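Local coordinates for protein copper-containing nitrite reductase (Hyphomicrobium denitrificans 1NES1, PDB 6TFO) that probably reduces nitrite to nitric oxide at copper sites, using electrons delivered by a cytochrome c, at residues C[293-298]-C[350-355]; C[372-377]-C[402-407]; C[344-349]-C[406-411]; C[153-158]-C[197-202]. One frame throughout, in Å; residues are numbered along the deposited sequence.

How the interactions relate
Three of the four contacts gather round one mixed sheet of the C-terminal cupredoxin domain. Interaction 1 pairs strand 293-302 with 351-360; strand 400-407, next in that sheet, carries interaction 2 with 374-377 and, where it ends, interaction 3. Interactions 2 and 3 share Phe406 and Lys407, and both touch the second subunit. The centre of interaction 1 lies about 9 Å from that of interaction 2 and 11 Å from that of interaction 3. Interaction 4, first along the chain, brings a linker loop against the preceding cupredoxin domain, its centre about 11 Å from that of interaction 1; Arg201 and Glu294 bridge the two, tying neighbouring domains together.

Interaction 1 (C[293-298]-C[350-355]); sequences REFYVM and ETVRIF
Arg293 to Tyr296 run parallel to Val352 to Phe355, their strand axes 4.7 Å apart at closest and their directions 23° apart. Five backbone hydrogen bonds zip the pair together, from Arg293 N on Thr351 O to Val297 N on Phe355 O. Phe295, Val297, Val352 and Ile354 put carbon on one face, where CG1 of Val352 meets the edge of the Phe295 ring, 3.6 Å from CD2. On the same face, at the start of the strand, Arg293 grips Glu350 side-on and one to one: NE meets OE2 at 3.0 Å and NH1 meets OE1 at 2.7 Å. Stretched as far as CD, the arginine bends at chi3 (-64°), which brings NE and NH1 to the carboxylate, whose plane stays 41° from that of the guanidinium. A leucine here would probably leave the Glu350 carboxylate without its charged mate, Asn347 N still on OE2 but OE1 losing its hold on this strand. On the other face Glu294 and Arg353 lie alongside, and a single oxygen takes both donors: Arg353 NE at 3.0 Å and NH1 at 2.9 Å from Glu294 OE2. That oxygen also sits at the Phe355 ring edge, 3.4 Å from CE2. Glu294 OE1 makes a salt bridge with Arg201 of the preceding domain. Held between two guanidinium groups, the Glu294 carboxylate is likely to remain ionised and links this strand pair to the adjoining domain.

Interaction 2 (C[372-377]-C[402-407]); sequences EIFDHV and TIVDFK
A classic beta bulge sets two residues, Asp375 and His376, against the single Asp405, so that two successive N-H groups turn to one carbonyl, Asp405 O, through weak hydrogen bonds. The side chains tighten the irregular spot. His376 ND1 gives its proton to the syn lone pair of Asp405 OD1 at 2.6 Å, with that oxygen only 4° out of the ring plane, although ring and carboxylate are turned 56° apart. Asp405 reaches it because chi1 (57°) sets CG between the backbone N and carbonyl carbon. Asp375 OD2, approached from above its carboxylate plane, accepts Lys407 N at 3.1 Å and a hydrogen from a water.

Phe374, Val404 and Phe406 form the apolar part of the contact. Val404 CG1 stands over the centre of the Phe374 ring, 3.8 Å from the centroid, a CH-pi contact, while Phe406 CD1 comes to that ring's edge. Glu372 folds back at chi2 so that its CD lies 3.6 Å from Phe406 CD2 and its OE2 takes the N-H of Ile373. An alanine in place of Glu372 would probably leave this flank of the Phe406 ring less covered and the Ile373 N-H without its acceptor.

Glu372, Ile373 and Val377 also pack on the second subunit, Ile373 meeting the copper ligand His227 of the second subunit. Within its sheet, strand 374-377 lies between 400-407 and 388-391, with 351-360 beyond 400-407.

Interaction 3 (C[344-349]-C[406-411]); sequences LYANVG and FKLDRG
Leu408 drives its side chain into the bend made by Ala346 and Asn347. Its CB lies 3.9 Å from Asn347 O. From there CG, set beside the backbone N (chi1 -68°), splits the chain between two neighbours. CD1 goes across the contact to Ala346, where it meets CB at 3.4 Å, tighter than usual for two methyl carbons, and it also passes 3.7 Å from Asn347 O. CD2 turns back to its own segment and lies in the plane of the Phe406 ring, at the edge.

Leu408 is the centre of an inverse gamma turn, and its carbonyl O accepts the Gly349 N-H; at 2.5 Å from N to O the modelled bond is too short for its exact length to be trusted. Val348 splits its methyls along the following backbone: CG1 comes 3.4 Å from Asp409 O and CG2 3.5 Å from Gly411 N. The carbon chain of Lys407 runs past Gly349, whose positive phi (94°) would press a CB against the preceding carbonyl oxygen. Farther on, Arg410 hooks Gly411 O with NE and NH2 together, while its NH1 forms a salt bridge with Asp440.

Apart from that one hydrogen bond, the contact is mostly apolar packing, a methyl-methyl touch and aliphatic carbon laid on backbone, with a backbone bond from Leu408 to Glu350 just beyond; the arginine's charge is spent within its own loop and on Asp440, not on 344-349.

Interaction 4 (C[153-158]-C[197-202]); sequences ADLPGP and GPFLRV
Leu155 and Pro156 bring an irregular loop against Phe199 and Arg201, with Leu155 CA 5.3 Å from Phe199 CA and no backbone hydrogen bond joining the two. The loop belongs to the linker between the N-terminal cupredoxin domain and the next one, and 200-203 is an outer strand of a sheet in that second cupredoxin beta sandwich. Leu155 and Phe199 lie alongside and point the same way. The leucine's CB touches Phe199 CB at 3.5 Å, and its CD1 stands over the centre of the ring, 3.9 Å from the centroid and 6° off the normal, a CH-pi contact. What brings CD1 there is an uncommon chi1 of 75°, with CG wedged between the backbone N and carbonyl carbon. Pro156 adds its CD, 4.0 Å from Phe199 CD1. The Phe199 ring also meets Tyr296 edge-to-face and leans on Phe355, which Leu155 itself touches, so the linker rests on aromatics from two domains.

Arg201 reaches out fully extended as far as NE, alongside the Pro156 to Pro158 backbone. Besides its salt bridge with Glu294, the group has another from NE to Glu283; these two carboxylates probably fix the rotation of the guanidinium and offset its charge. Fixed in this way, it offers one face to the Gly157-Pro158 peptide, with Pro158 N 3.5 Å above its centre, while Pro158's ring runs beside NH2. The one hydrogen bond across the contact is from Arg201 NH1 to Pro156 O, 2.7 Å long, with the oxygen tilted 20° from the guanidinium plane.

Interaction 1 (C[293-298]-C[350-355])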
# COMPACT_ATOMS: atom_id res chain seq x y z
N ARG C 293 -1.86 -31.34 -50.33
CA ARG C 293 -2.13 -29.95 -49.89
C ARG C 293 -1.09 -29.48 -48.86
O ARG C 293 -0.75 -30.26 -47.93
CB ARG C 293 -3.55 -29.83 -49.34
CG ARG C 293 -4.06 -28.40 -49.43
CD ARG C 293 -5.43 -28.32 -48.81
NE ARG C 293 -6.40 -29.11 -49.53
CZ ARG C 293 -7.01 -28.75 -50.65
NH1 ARG C 293 -7.91 -29.55 -51.20
NH2 ARG C 293 -6.74 -27.59 -51.22
N GLU C 294 -0.66 -28.23 -49.04
CA GLU C 294 0.34 -27.55 -48.19
C GLU C 294 -0.27 -26.37 -47.42
O GLU C 294 -1.18 -25.68 -47.97
CB GLU C 294 1.47 -27.06 -49.07
CG GLU C 294 2.20 -28.16 -49.79
CD GLU C 294 3.48 -27.66 -50.42
OE1 GLU C 294 3.41 -26.68 -51.22
OE2 GLU C 294 4.56 -28.20 -50.08
N PHE C 295 0.25 -26.11 -46.22
CA PHE C 295 -0.20 -25.03 -45.32
C PHE C 295 1.00 -24.35 -44.66
O PHE C 295 2.03 -25.02 -44.38
CB PHE C 295 -1.14 -25.57 -44.25
CG PHE C 295 -2.47 -26.04 -44.77
CD1 PHE C 295 -3.35 -25.14 -45.34
CD2 PHE C 295 -2.86 -27.37 -44.67
CE1 PHE C 295 -4.60 -25.55 -45.80
CE2 PHE C 295 -4.11 -27.78 -45.12
CZ PHE C 295 -4.98 -26.87 -45.68
N TYR C 296 0.83 -23.05 -44.40
CA TYR C 296 1.80 -22.11 -43.78
C TYR C 296 1.26 -21.64 -42.43
O TYR C 296 0.24 -20.92 -42.40
CB TYR C 296 1.97 -20.93 -44.74
CG TYR C 296 2.99 -19.89 -44.37
CD1 TYR C 296 3.98 -20.12 -43.43
CD2 TYR C 296 2.99 -18.69 -45.04
CE1 TYR C 296 4.93 -19.15 -43.16
CE2 TYR C 296 3.95 -17.73 -44.79
CZ TYR C 296 4.92 -17.95 -43.84
OH TYR C 296 5.84 -16.97 -43.61
N VAL C 297 1.88 -22.08 -41.33
CA VAL C 297 1.48 -21.70 -39.95
C VAL C 297 2.73 -21.29 -39.15
O VAL C 297 3.73 -22.03 -39.17
CB VAL C 297 0.70 -22.83 -39.26
CG1 VAL C 297 0.38 -22.47 -37.82
CG2 VAL C 297 -0.58 -23.18 -40.02
N MET C 298 2.65 -20.14 -38.46
CA MET C 298 3.71 -19.66 -37.55
C MET C 298 3.09 -19.21 -36.22
O MET C 298 2.00 -18.60 -36.24
CB MET C 298 4.52 -18.53 -38.19
CG MET C 298 5.39 -19.00 -39.33
SD MET C 298 6.78 -17.90 -39.68
CE MET C 298 8.04 -18.52 -38.57
N GLU C 350 -6.69 -36.91 -48.59
CA GLU C 350 -5.52 -36.07 -48.97
C GLU C 350 -4.39 -36.26 -47.96
O GLU C 350 -4.68 -36.36 -46.74
CB GLU C 350 -5.89 -34.60 -49.04
CG GLU C 350 -6.78 -34.23 -50.19
CD GLU C 350 -7.13 -32.76 -50.20
OE1 GLU C 350 -7.64 -32.27 -51.20
OE2 GLU C 350 -6.88 -32.10 -49.18
N THR C 351 -3.16 -36.33 -48.44
CA THR C 351 -1.94 -36.10 -47.63
C THR C 351 -1.74 -34.59 -47.52
O THR C 351 -1.76 -33.91 -48.56
CB THR C 351 -0.71 -36.80 -48.22
OG1 THR C 351 -0.64 -36.29 -49.55
CG2 THR C 351 -0.80 -38.31 -48.17
N VAL C 352 -1.59 -34.10 -46.29
CA VAL C 352 -1.47 -32.67 -45.94
C VAL C 352 -0.06 -32.44 -45.39
O VAL C 352 0.40 -33.27 -44.57
CB VAL C 352 -2.55 -32.28 -44.91
CG1 VAL C 352 -2.31 -30.89 -44.36
CG2 VAL C 352 -3.93 -32.42 -45.51
N ARG C 353 0.60 -31.38 -45.86
CA ARG C 353 1.88 -30.92 -45.26
C ARG C 353 1.64 -29.55 -44.59
O ARG C 353 1.11 -28.64 -45.27
CB ARG C 353 3.01 -30.82 -46.28
CG ARG C 353 4.21 -30.04 -45.75
CD ARG C 353 5.49 -30.28 -46.50
NE ARG C 353 5.26 -30.22 -47.92
CZ ARG C 353 5.55 -31.18 -48.78
NH1 ARG C 353 5.28 -31.00 -50.06
NH2 ARG C 353 6.14 -32.29 -48.39
N ILE C 354 2.06 -29.40 -43.34
CA ILE C 354 2.11 -28.08 -42.63
C ILE C 354 3.58 -27.68 -42.46
O ILE C 354 4.33 -28.41 -41.79
CB ILE C 354 1.38 -28.14 -41.28
CG1 ILE C 354 -0.06 -28.66 -41.43
CG2 ILE C 354 1.45 -26.79 -40.60
CD1 ILE C 354 -0.78 -28.90 -40.14
N PHE C 355 3.98 -26.58 -43.11
CA PHE C 355 5.20 -25.81 -42.75
C PHE C 355 4.88 -24.99 -41.50
O PHE C 355 4.09 -24.03 -41.58
CB PHE C 355 5.63 -24.89 -43.89
CG PHE C 355 5.94 -25.60 -45.18
CD1 PHE C 355 7.13 -26.27 -45.33
CD2 PHE C 355 5.04 -25.59 -46.22
CE1 PHE C 355 7.41 -26.94 -46.51
CE2 PHE C 355 5.33 -26.25 -47.40
CZ PHE C 355 6.52 -26.92 -47.55

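Interaction 2 (C[372-377]-C[402-407])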
# COMPACT_ATOMS: atom_id res chain seq x y z
N GLU C 372 -5.27 -36.26 -35.02
CA GLU C 372 -4.31 -36.76 -36.04
C GLU C 372 -2.97 -37.12 -35.38
O GLU C 372 -2.73 -36.74 -34.20
CB GLU C 372 -4.10 -35.75 -37.16
CG GLU C 372 -5.00 -35.99 -38.38
CD GLU C 372 -4.74 -37.27 -39.14
OE1 GLU C 372 -5.64 -37.68 -39.92
OE2 GLU C 372 -3.63 -37.85 -38.98
N ILE C 373 -2.17 -37.89 -36.12
CA ILE C 373 -0.79 -38.31 -35.79
C ILE C 373 0.08 -37.91 -36.97
O ILE C 373 -0.41 -38.00 -38.10
CB ILE C 373 -0.71 -39.82 -35.50
CG1 ILE C 373 -1.87 -40.25 -34.59
CG2 ILE C 373 0.67 -40.17 -34.93
CD1 ILE C 373 -1.90 -41.72 -34.21
N PHE C 374 1.27 -37.41 -36.70
CA PHE C 374 2.19 -36.98 -37.78
C PHE C 374 2.81 -38.22 -38.41
O PHE C 374 3.50 -38.96 -37.69
CB PHE C 374 3.21 -35.98 -37.22
CG PHE C 374 2.60 -34.73 -36.64
CD1 PHE C 374 1.55 -34.10 -37.29
CD2 PHE C 374 3.07 -34.19 -35.46
CE1 PHE C 374 0.98 -32.95 -36.76
CE2 PHE C 374 2.51 -33.04 -34.94
CZ PHE C 374 1.45 -32.44 -35.58
N ASP C 375 2.51 -38.49 -39.69
CA ASP C 375 3.13 -39.62 -40.43
C ASP C 375 4.63 -39.34 -40.47
O ASP C 375 5.37 -40.23 -40.07
CB ASP C 375 2.51 -39.79 -41.81
CG ASP C 375 1.11 -40.39 -41.78
OD1 ASP C 375 0.80 -41.09 -40.82
OD2 ASP C 375 0.33 -40.13 -42.70
N HIS C 376 5.02 -38.12 -40.85
CA HIS C 376 6.43 -37.65 -40.95
C HIS C 376 6.61 -36.34 -40.20
O HIS C 376 5.74 -35.47 -40.30
CB HIS C 376 6.86 -37.52 -42.42
CG HIS C 376 6.69 -38.79 -43.17
ND1 HIS C 376 5.57 -39.06 -43.94
CD2 HIS C 376 7.47 -39.89 -43.22
CE1 HIS C 376 5.67 -40.27 -44.44
NE2 HIS C 376 6.83 -40.79 -44.02
N VAL C 377 7.71 -36.22 -39.46
CA VAL C 377 8.16 -34.99 -38.76
C VAL C 377 9.61 -34.74 -39.16
O VAL C 377 10.47 -35.58 -38.85
CB VAL C 377 8.04 -35.12 -37.23
CG1 VAL C 377 8.66 -33.92 -36.51
CG2 VAL C 377 6.59 -35.35 -36.79
N THR C 402 9.73 -26.66 -38.61
CA THR C 402 9.62 -28.09 -38.93
C THR C 402 8.64 -28.25 -40.09
O THR C 402 8.02 -27.23 -40.53
CB THR C 402 9.21 -28.94 -37.72
OG1 THR C 402 9.40 -30.33 -38.02
CG2 THR C 402 7.76 -28.76 -37.33
N ILE C 403 8.55 -29.48 -40.58
CA ILE C 403 7.54 -29.93 -41.56
C ILE C 403 6.88 -31.15 -40.95
O ILE C 403 7.61 -32.02 -40.45
CB ILE C 403 8.21 -30.24 -42.91
CG1 ILE C 403 8.80 -28.98 -43.53
CG2 ILE C 403 7.24 -30.95 -43.83
CD1 ILE C 403 9.76 -29.24 -44.68
N VAL C 404 5.56 -31.19 -40.94
CA VAL C 404 4.79 -32.40 -40.58
C VAL C 404 3.89 -32.71 -41.77
O VAL C 404 3.45 -31.76 -42.44
CB VAL C 404 3.98 -32.22 -39.28
CG1 VAL C 404 4.88 -31.94 -38.09
CG2 VAL C 404 2.91 -31.15 -39.43
N ASP C 405 3.66 -33.99 -42.04
CA ASP C 405 2.60 -34.43 -42.99
C ASP C 405 1.83 -35.58 -42.35
O ASP C 405 2.34 -36.23 -41.43
CB ASP C 405 3.18 -34.73 -44.37
CG ASP C 405 4.28 -35.77 -44.42
OD1 ASP C 405 4.00 -36.96 -44.08
OD2 ASP C 405 5.42 -35.39 -44.82
N PHE C 406 0.61 -35.78 -42.82
CA PHE C 406 -0.28 -36.88 -42.40
C PHE C 406 -1.33 -37.05 -43.50
O PHE C 406 -1.54 -36.11 -44.31
CB PHE C 406 -0.87 -36.59 -41.03
CG PHE C 406 -1.49 -35.22 -40.92
CD1 PHE C 406 -0.73 -34.11 -40.59
CD2 PHE C 406 -2.84 -35.04 -41.19
CE1 PHE C 406 -1.30 -32.86 -40.51
CE2 PHE C 406 -3.41 -33.78 -41.14
CZ PHE C 406 -2.63 -32.69 -40.79
N LYS C 407 -1.93 -38.24 -43.56
CA LYS C 407 -3.06 -38.53 -44.48
C LYS C 407 -4.34 -38.33 -43.69
O LYS C 407 -4.44 -38.86 -42.56
CB LYS C 407 -3.04 -39.94 -45.09
CG LYS C 407 -3.84 -40.07 -46.38
CD LYS C 407 -4.21 -41.47 -46.77
CE LYS C 407 -4.71 -41.54 -48.20
NZ LYS C 407 -4.55 -42.90 -48.77
O HOH W 1 1.79 -39.52 -44.88

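Interaction 3 (C[344-349]-C[406-411])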
# COMPACT_ATOMS: atom_id res chain seq x y z
N LEU C 344 -8.06 -23.58 -41.97
CA LEU C 344 -7.51 -24.57 -42.93
C LEU C 344 -8.69 -25.44 -43.41
O LEU C 344 -9.53 -25.85 -42.56
CB LEU C 344 -6.44 -25.43 -42.24
CG LEU C 344 -5.12 -24.73 -41.91
CD1 LEU C 344 -5.26 -23.78 -40.73
CD2 LEU C 344 -4.04 -25.75 -41.61
N TYR C 345 -8.73 -25.70 -44.73
CA TYR C 345 -9.72 -26.57 -45.41
C TYR C 345 -8.97 -27.67 -46.19
O TYR C 345 -7.96 -27.38 -46.85
CB TYR C 345 -10.62 -25.74 -46.33
CG TYR C 345 -11.47 -24.74 -45.59
CD1 TYR C 345 -12.61 -25.14 -44.90
CD2 TYR C 345 -11.11 -23.40 -45.54
CE1 TYR C 345 -13.39 -24.23 -44.20
CE2 TYR C 345 -11.87 -22.48 -44.84
CZ TYR C 345 -13.01 -22.89 -44.17
OH TYR C 345 -13.75 -21.97 -43.50
N ALA C 346 -9.45 -28.90 -46.08
CA ALA C 346 -8.88 -30.07 -46.79
C ALA C 346 -9.97 -31.14 -46.99
O ALA C 346 -11.06 -31.00 -46.41
CB ALA C 346 -7.69 -30.60 -46.03
N ASN C 347 -9.66 -32.17 -47.79
CA ASN C 347 -10.58 -33.27 -48.16
C ASN C 347 -10.06 -34.61 -47.65
O ASN C 347 -8.81 -34.84 -47.68
CB ASN C 347 -10.81 -33.27 -49.67
CG ASN C 347 -11.42 -31.96 -50.12
OD1 ASN C 347 -12.48 -31.56 -49.65
ND2 ASN C 347 -10.72 -31.27 -51.00
N VAL C 348 -10.98 -35.47 -47.19
CA VAL C 348 -10.67 -36.87 -46.79
C VAL C 348 -9.83 -37.52 -47.90
O VAL C 348 -10.12 -37.25 -49.07
CB VAL C 348 -11.95 -37.67 -46.50
CG1 VAL C 348 -11.64 -39.14 -46.24
CG2 VAL C 348 -12.72 -37.07 -45.32
N GLY C 349 -8.82 -38.31 -47.53
CA GLY C 349 -7.95 -39.02 -48.49
C GLY C 349 -6.70 -38.23 -48.82
O GLY C 349 -5.72 -38.87 -49.31
N PHE C 406 0.61 -35.78 -42.82
CA PHE C 406 -0.28 -36.88 -42.40
C PHE C 406 -1.33 -37.05 -43.50
O PHE C 406 -1.54 -36.11 -44.31
CB PHE C 406 -0.87 -36.59 -41.03
CG PHE C 406 -1.49 -35.22 -40.92
CD1 PHE C 406 -0.73 -34.11 -40.59
CD2 PHE C 406 -2.84 -35.04 -41.19
CE1 PHE C 406 -1.30 -32.86 -40.51
CE2 PHE C 406 -3.41 -33.78 -41.14
CZ PHE C 406 -2.63 -32.69 -40.79
N LYS C 407 -1.93 -38.24 -43.56
CA LYS C 407 -3.06 -38.53 -44.48
C LYS C 407 -4.34 -38.33 -43.69
O LYS C 407 -4.44 -38.86 -42.56
CB LYS C 407 -3.04 -39.94 -45.09
CG LYS C 407 -3.84 -40.07 -46.38
CD LYS C 407 -4.21 -41.47 -46.77
CE LYS C 407 -4.71 -41.54 -48.20
NZ LYS C 407 -4.55 -42.90 -48.77
N LEU C 408 -5.25 -37.57 -44.28
CA LEU C 408 -6.62 -37.42 -43.75
C LEU C 408 -7.37 -38.70 -44.11
O LEU C 408 -7.93 -38.77 -45.21
CB LEU C 408 -7.24 -36.16 -44.35
CG LEU C 408 -6.58 -34.87 -43.88
CD1 LEU C 408 -7.17 -33.67 -44.61
CD2 LEU C 408 -6.74 -34.73 -42.37
N ASP C 409 -7.32 -39.67 -43.22
CA ASP C 409 -8.00 -40.98 -43.40
C ASP C 409 -9.51 -40.72 -43.37
O ASP C 409 -10.23 -41.43 -44.08
CB ASP C 409 -7.58 -42.01 -42.34
CG ASP C 409 -6.11 -41.93 -41.96
OD1 ASP C 409 -5.76 -41.10 -41.09
OD2 ASP C 409 -5.32 -42.69 -42.54
N ARG C 410 -9.96 -39.75 -42.58
CA ARG C 410 -11.40 -39.53 -42.33
C ARG C 410 -11.67 -38.07 -41.94
O ARG C 410 -10.70 -37.31 -41.73
CB ARG C 410 -11.89 -40.50 -41.24
CG ARG C 410 -11.12 -40.42 -39.93
CD ARG C 410 -12.08 -40.67 -38.78
NE ARG C 410 -13.13 -39.66 -38.79
CZ ARG C 410 -14.34 -39.81 -38.24
NH1 ARG C 410 -14.68 -40.93 -37.62
NH2 ARG C 410 -15.20 -38.80 -38.31
N GLY C 411 -12.94 -37.71 -41.86
CA GLY C 411 -13.40 -36.32 -41.71
C GLY C 411 -13.34 -35.87 -40.26
O GLY C 411 -13.12 -36.73 -39.36

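Interaction 4 (C[153-158]-C[197-202])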
# COMPACT_ATOMS: atom_id res chain seq x y z
N ALA C 153 -3.14 -21.00 -46.47
CA ALA C 153 -3.07 -21.49 -47.87
C ALA C 153 -2.30 -20.50 -48.74
O ALA C 153 -2.05 -20.83 -49.87
CB ALA C 153 -4.47 -21.71 -48.39
N ASP C 154 -1.92 -19.33 -48.22
CA ASP C 154 -1.20 -18.28 -49.00
C ASP C 154 0.30 -18.60 -48.97
O ASP C 154 1.04 -17.95 -48.18
CB ASP C 154 -1.55 -16.89 -48.46
CG ASP C 154 -0.86 -15.74 -49.16
OD1 ASP C 154 -0.21 -15.97 -50.20
OD2 ASP C 154 -0.96 -14.62 -48.63
N LEU C 155 0.73 -19.56 -49.80
CA LEU C 155 2.16 -19.85 -50.09
C LEU C 155 2.30 -20.38 -51.52
O LEU C 155 1.37 -20.96 -52.07
CB LEU C 155 2.72 -20.85 -49.07
CG LEU C 155 2.29 -22.31 -49.23
CD1 LEU C 155 3.14 -23.21 -48.34
CD2 LEU C 155 0.80 -22.51 -48.95
N PRO C 156 3.47 -20.18 -52.17
CA PRO C 156 3.78 -20.85 -53.43
C PRO C 156 3.80 -22.37 -53.28
O PRO C 156 4.28 -22.85 -52.27
CB PRO C 156 5.20 -20.37 -53.80
CG PRO C 156 5.46 -19.16 -52.93
CD PRO C 156 4.56 -19.31 -51.72
N GLY C 157 3.29 -23.10 -54.29
CA GLY C 157 3.37 -24.57 -54.38
C GLY C 157 4.77 -25.07 -54.71
O GLY C 157 5.69 -24.26 -54.88
N PRO C 158 4.99 -26.41 -54.79
CA PRO C 158 6.30 -26.96 -55.14
C PRO C 158 6.86 -26.28 -56.40
O PRO C 158 6.10 -26.05 -57.33
CB PRO C 158 6.03 -28.46 -55.37
CG PRO C 158 4.79 -28.75 -54.54
CD PRO C 158 3.98 -27.46 -54.54
N GLY C 197 5.10 -13.15 -42.44
CA GLY C 197 5.52 -12.56 -43.73
C GLY C 197 5.34 -13.55 -44.88
O GLY C 197 4.90 -14.68 -44.69
N PRO C 198 5.62 -13.13 -46.14
CA PRO C 198 5.46 -14.01 -47.29
C PRO C 198 6.26 -15.31 -47.10
O PRO C 198 7.33 -15.24 -46.54
CB PRO C 198 6.01 -13.17 -48.46
CG PRO C 198 5.75 -11.75 -48.01
CD PRO C 198 6.04 -11.77 -46.53
N PHE C 199 5.68 -16.44 -47.52
CA PHE C 199 6.38 -17.75 -47.64
C PHE C 199 7.33 -17.68 -48.85
O PHE C 199 6.87 -17.56 -49.98
CB PHE C 199 5.38 -18.90 -47.76
CG PHE C 199 5.98 -20.28 -47.62
CD1 PHE C 199 6.67 -20.87 -48.67
CD2 PHE C 199 5.86 -20.97 -46.42
CE1 PHE C 199 7.22 -22.13 -48.53
CE2 PHE C 199 6.41 -22.24 -46.29
CZ PHE C 199 7.09 -22.82 -47.34
N LEU C 200 8.63 -17.71 -48.60
CA LEU C 200 9.67 -17.67 -49.66
C LEU C 200 10.10 -19.10 -49.98
O LEU C 200 10.39 -19.88 -49.04
CB LEU C 200 10.84 -16.82 -49.17
CG LEU C 200 10.47 -15.43 -48.66
CD1 LEU C 200 11.71 -14.69 -48.16
CD2 LEU C 200 9.78 -14.62 -49.75
N ARG C 201 10.07 -19.45 -51.26
CA ARG C 201 10.30 -20.83 -51.77
C ARG C 201 11.32 -20.73 -52.91
O ARG C 201 11.01 -20.09 -53.94
CB ARG C 201 8.98 -21.46 -52.23
CG ARG C 201 9.02 -22.98 -52.29
CD ARG C 201 7.63 -23.57 -52.35
NE ARG C 201 7.63 -25.02 -52.18
CZ ARG C 201 6.59 -25.74 -51.75
NH1 ARG C 201 5.45 -25.16 -51.41
NH2 ARG C 201 6.71 -27.04 -51.64
N VAL C 202 12.50 -21.27 -52.68
CA VAL C 202 13.59 -21.36 -53.69
C VAL C 202 14.11 -22.80 -53.72
O VAL C 202 13.63 -23.67 -52.93
CB VAL C 202 14.69 -20.33 -53.38
CG1 VAL C 202 14.14 -18.91 -53.41
CG2 VAL C 202 15.40 -20.63 -52.05